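Local coordinates for predicted flavin-nucleotide-binding protein from COG3576 family structurally related to pyridoxine 5'-phosphate oxidase (Lactobacillus delbrueckii subsp. bulgaricus, PDB 2HTD), which probably binds a flavin nucleotide and may act as an oxidoreductase of the pyridoxamine 5'-phosphate oxidase family, though its substrate is not established, at residues T61-S66 with V130-I135. Sequence-based numbering, arbitrary orientation.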
ATOM      1  N   THR B  61      -8.070  -9.310 -10.013  1.00 14.48           N
ATOM      2  CA  THR B  61      -9.459  -9.655 -10.213  1.00 15.91           C
ATOM      3  C   THR B  61     -10.060 -10.342  -9.003  1.00 17.51           C
ATOM      4  O   THR B  61      -9.358 -10.777  -8.085  1.00 18.28           O
ATOM      5  CB  THR B  61      -9.652 -10.546 -11.446  1.00 20.13           C
ATOM      6  OG1 THR B  61      -9.120 -11.841 -11.202  1.00 22.26           O
ATOM      7  CG2 THR B  61      -8.961  -9.962 -12.661  1.00 21.58           C
ATOM      8  N   VAL B  62     -11.387 -10.454  -9.028  1.00 14.98           N
ATOM      9  CA  VAL B  62     -12.133 -11.023  -7.941  1.00 14.81           C
ATOM     10  C   VAL B  62     -12.651 -12.346  -8.444  1.00 15.49           C
ATOM     11  O   VAL B  62     -13.350 -12.397  -9.468  1.00 16.85           O
ATOM     12  CB  VAL B  62     -13.320 -10.113  -7.536  1.00 13.68           C
ATOM     13  CG1 VAL B  62     -14.090 -10.771  -6.402  1.00 14.04           C
ATOM     14  CG2 VAL B  62     -12.801  -8.709  -7.138  1.00 14.56           C
ATOM     15  N   LEU B  63     -12.296 -13.442  -7.762  1.00 13.96           N
ATOM     16  CA  LEU B  63     -12.797 -14.754  -8.147  1.00 14.55           C
ATOM     17  C   LEU B  63     -14.159 -15.031  -7.517  1.00 13.96           C
ATOM     18  O   LEU B  63     -15.037 -15.600  -8.122  1.00 16.29           O
ATOM     19  CB  LEU B  63     -11.821 -15.860  -7.748  1.00 14.38           C
ATOM     20  CG  LEU B  63     -10.429 -15.724  -8.361  1.00 13.93           C
ATOM     21  CD1 LEU B  63      -9.577 -16.889  -7.869  1.00 13.97           C
ATOM     22  CD2 LEU B  63     -10.546 -15.723  -9.848  1.00 15.46           C
ATOM     23  N   ASP B  64     -14.301 -14.624  -6.276  1.00 14.71           N
ATOM     24  CA  ASP B  64     -15.508 -14.784  -5.502  1.00 15.65           C
ATOM     25  C   ASP B  64     -15.305 -13.883  -4.255  1.00 12.80           C
ATOM     26  O   ASP B  64     -14.232 -13.312  -4.053  1.00 13.74           O
ATOM     27  CB  ASP B  64     -15.747 -16.259  -5.166  1.00 15.59           C
ATOM     28  CG  ASP B  64     -14.596 -16.877  -4.400  1.00 24.58           C
ATOM     29  OD1 ASP B  64     -14.318 -16.422  -3.262  1.00 22.78           O
ATOM     30  OD2 ASP B  64     -13.962 -17.816  -4.940  1.00 28.84           O
ATOM     31  N   PRO B  65     -16.341 -13.699  -3.440  1.00 15.57           N
ATOM     32  CA  PRO B  65     -16.267 -12.745  -2.328  1.00 14.58           C
ATOM     33  C   PRO B  65     -15.131 -12.973  -1.332  1.00 14.42           C
ATOM     34  O   PRO B  65     -14.783 -12.036  -0.617  1.00 15.84           O
ATOM     35  CB  PRO B  65     -17.629 -12.913  -1.634  1.00 14.77           C
ATOM     36  CG  PRO B  65     -18.525 -13.393  -2.714  1.00 18.86           C
ATOM     37  CD  PRO B  65     -17.673 -14.308  -3.538  1.00 17.86           C
ATOM     38  N   SER B  66     -14.536 -14.173  -1.316  1.00 14.15           N
ATOM     39  CA  SER B  66     -13.404 -14.426  -0.407  1.00 15.69           C
ATOM     40  C   SER B  66     -12.088 -14.692  -1.093  1.00 14.54           C
ATOM     41  O   SER B  66     -11.126 -15.071  -0.407  1.00 13.75           O
ATOM     42  CB  SER B  66     -13.732 -15.617   0.483  1.00 18.11           C
ATOM     43  OG  SER B  66     -14.939 -15.386   1.193  1.00 24.58           O
ATOM     44  N   VAL B 130       0.623 -16.978 -11.452  1.00 13.79           N
ATOM     45  CA  VAL B 130      -0.735 -16.670 -11.040  1.00 13.63           C
ATOM     46  C   VAL B 130      -0.765 -16.724  -9.537  1.00 14.49           C
ATOM     47  O   VAL B 130      -0.416 -17.731  -8.939  1.00 15.15           O
ATOM     48  CB  VAL B 130      -1.719 -17.690 -11.629  1.00 12.29           C
ATOM     49  CG1 VAL B 130      -3.193 -17.496 -11.090  1.00 17.46           C
ATOM     50  CG2 VAL B 130      -1.654 -17.656 -13.148  1.00 13.76           C
ATOM     51  N   VAL B 131      -1.106 -15.600  -8.927  1.00 16.08           N
ATOM     52  CA  VAL B 131      -1.199 -15.547  -7.483  1.00 13.82           C
ATOM     53  C   VAL B 131      -2.659 -15.448  -7.085  1.00 13.15           C
ATOM     54  O   VAL B 131      -3.326 -14.512  -7.449  1.00 14.12           O
ATOM     55  CB  VAL B 131      -0.453 -14.378  -6.905  1.00 15.25           C
ATOM     56  CG1 VAL B 131      -0.520 -14.444  -5.346  1.00 13.13           C
ATOM     57  CG2 VAL B 131       0.975 -14.334  -7.436  1.00 14.30           C
ATOM     58  N   ASN B 132      -3.133 -16.433  -6.339  1.00 13.72           N
ATOM     59  CA  ASN B 132      -4.461 -16.400  -5.751  1.00 13.91           C
ATOM     60  C   ASN B 132      -4.338 -15.896  -4.320  1.00 14.36           C
ATOM     61  O   ASN B 132      -3.390 -16.215  -3.626  1.00 15.54           O
ATOM     62  CB  ASN B 132      -5.093 -17.785  -5.757  1.00 15.85           C
ATOM     63  CG  ASN B 132      -5.668 -18.174  -7.131  1.00 16.37           C
ATOM     64  OD1 ASN B 132      -5.179 -17.773  -8.143  1.00 18.70           O
ATOM     65  ND2 ASN B 132      -6.687 -18.992  -7.131  1.00 14.46           N
ATOM     66  N   LEU B 133      -5.348 -15.164  -3.862  1.00 15.34           N
ATOM     67  CA  LEU B 133      -5.298 -14.525  -2.556  1.00 13.57           C
ATOM     68  C   LEU B 133      -6.546 -14.939  -1.819  1.00 13.70           C
ATOM     69  O   LEU B 133      -7.652 -14.678  -2.289  1.00 15.94           O
ATOM     70  CB  LEU B 133      -5.216 -13.018  -2.722  1.00 16.60           C
ATOM     71  CG  LEU B 133      -3.942 -12.447  -3.335  1.00 18.66           C
ATOM     72  CD1 LEU B 133      -4.137 -10.980  -3.648  1.00 20.30           C
ATOM     73  CD2 LEU B 133      -2.812 -12.647  -2.384  1.00 14.66           C
ATOM     74  N   ASN B 134      -6.354 -15.559  -0.670  1.00 12.49           N
ATOM     75  CA  ASN B 134      -7.421 -16.045   0.170  1.00 15.27           C
ATOM     76  C   ASN B 134      -7.641 -15.025   1.258  1.00 12.42           C
ATOM     77  O   ASN B 134      -6.807 -14.830   2.146  1.00 12.05           O
ATOM     78  CB  ASN B 134      -7.083 -17.396   0.803  1.00 16.59           C
ATOM     79  CG  ASN B 134      -6.504 -18.401  -0.193  1.00 23.45           C
ATOM     80  OD1 ASN B 134      -6.878 -18.428  -1.368  1.00 32.47           O
ATOM     81  ND2 ASN B 134      -5.561 -19.214   0.276  1.00 28.53           N
ATOM     82  N   ILE B 135      -8.776 -14.350   1.173  1.00 15.43           N
ATOM     83  CA  ILE B 135      -9.086 -13.309   2.101  1.00 14.17           C
ATOM     84  C   ILE B 135      -9.286 -13.876   3.492  1.00 13.59           C
ATOM     85  O   ILE B 135     -10.057 -14.838   3.697  1.00 15.42           O
ATOM     86  CB  ILE B 135     -10.354 -12.535   1.652  1.00 12.23           C
ATOM     87  CG1 ILE B 135     -10.049 -11.816   0.327  1.00 16.32           C
ATOM     88  CG2 ILE B 135     -10.751 -11.533   2.733  1.00 12.70           C
ATOM     89  CD1 ILE B 135     -11.228 -11.140  -0.317  1.00 14.85           C
TER
HETATM   90  O   HOH W   1     -10.529 -16.949   1.564  1.00 40.71           O
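L63 reaches N132 with one methyl: CD1 lies 3.6 Å from N132 ND2, and the two side chains cross at about a right angle. Leucine is long enough to lay this methyl against the amide nitrogen, which hydrogen-bonds Y115 OH while OD1 takes a bond from Q69. L63 and D64 together face H67, a classic beta bulge in the edge strand 61-64. Aspartate suits the turn that follows because OD1 accepts from both H67 ND1 and, through its anti lone pair, S66 N at 3.0 Å; the latter bond closes an Asx turn that P65, with its fixed phi, fits well. In the antiparallel sheet, strand 67-72 lies between 61-64 and 129-139, so the backbone hydrogen bond joining 61-66 to 130-135 falls in the turn, at S66. Serine's hydroxyl bonds N26 O, while S66 O accepts I135 N at 2.9 Å, fairly straight (159°) but with the donor tilted 32° from the carbonyl plane. Water 1 donates to both S66 O and I135 O. Beta-branched I135 suits a buried strand; its CG1 stands beside the backbone N, and an extended chi2 (174°) carries CD1 to 3.7 Å from P65 O. Cut back to alanine, this position would probably leave P65 O without that apolar neighbour and the S66 carbonyl less covered.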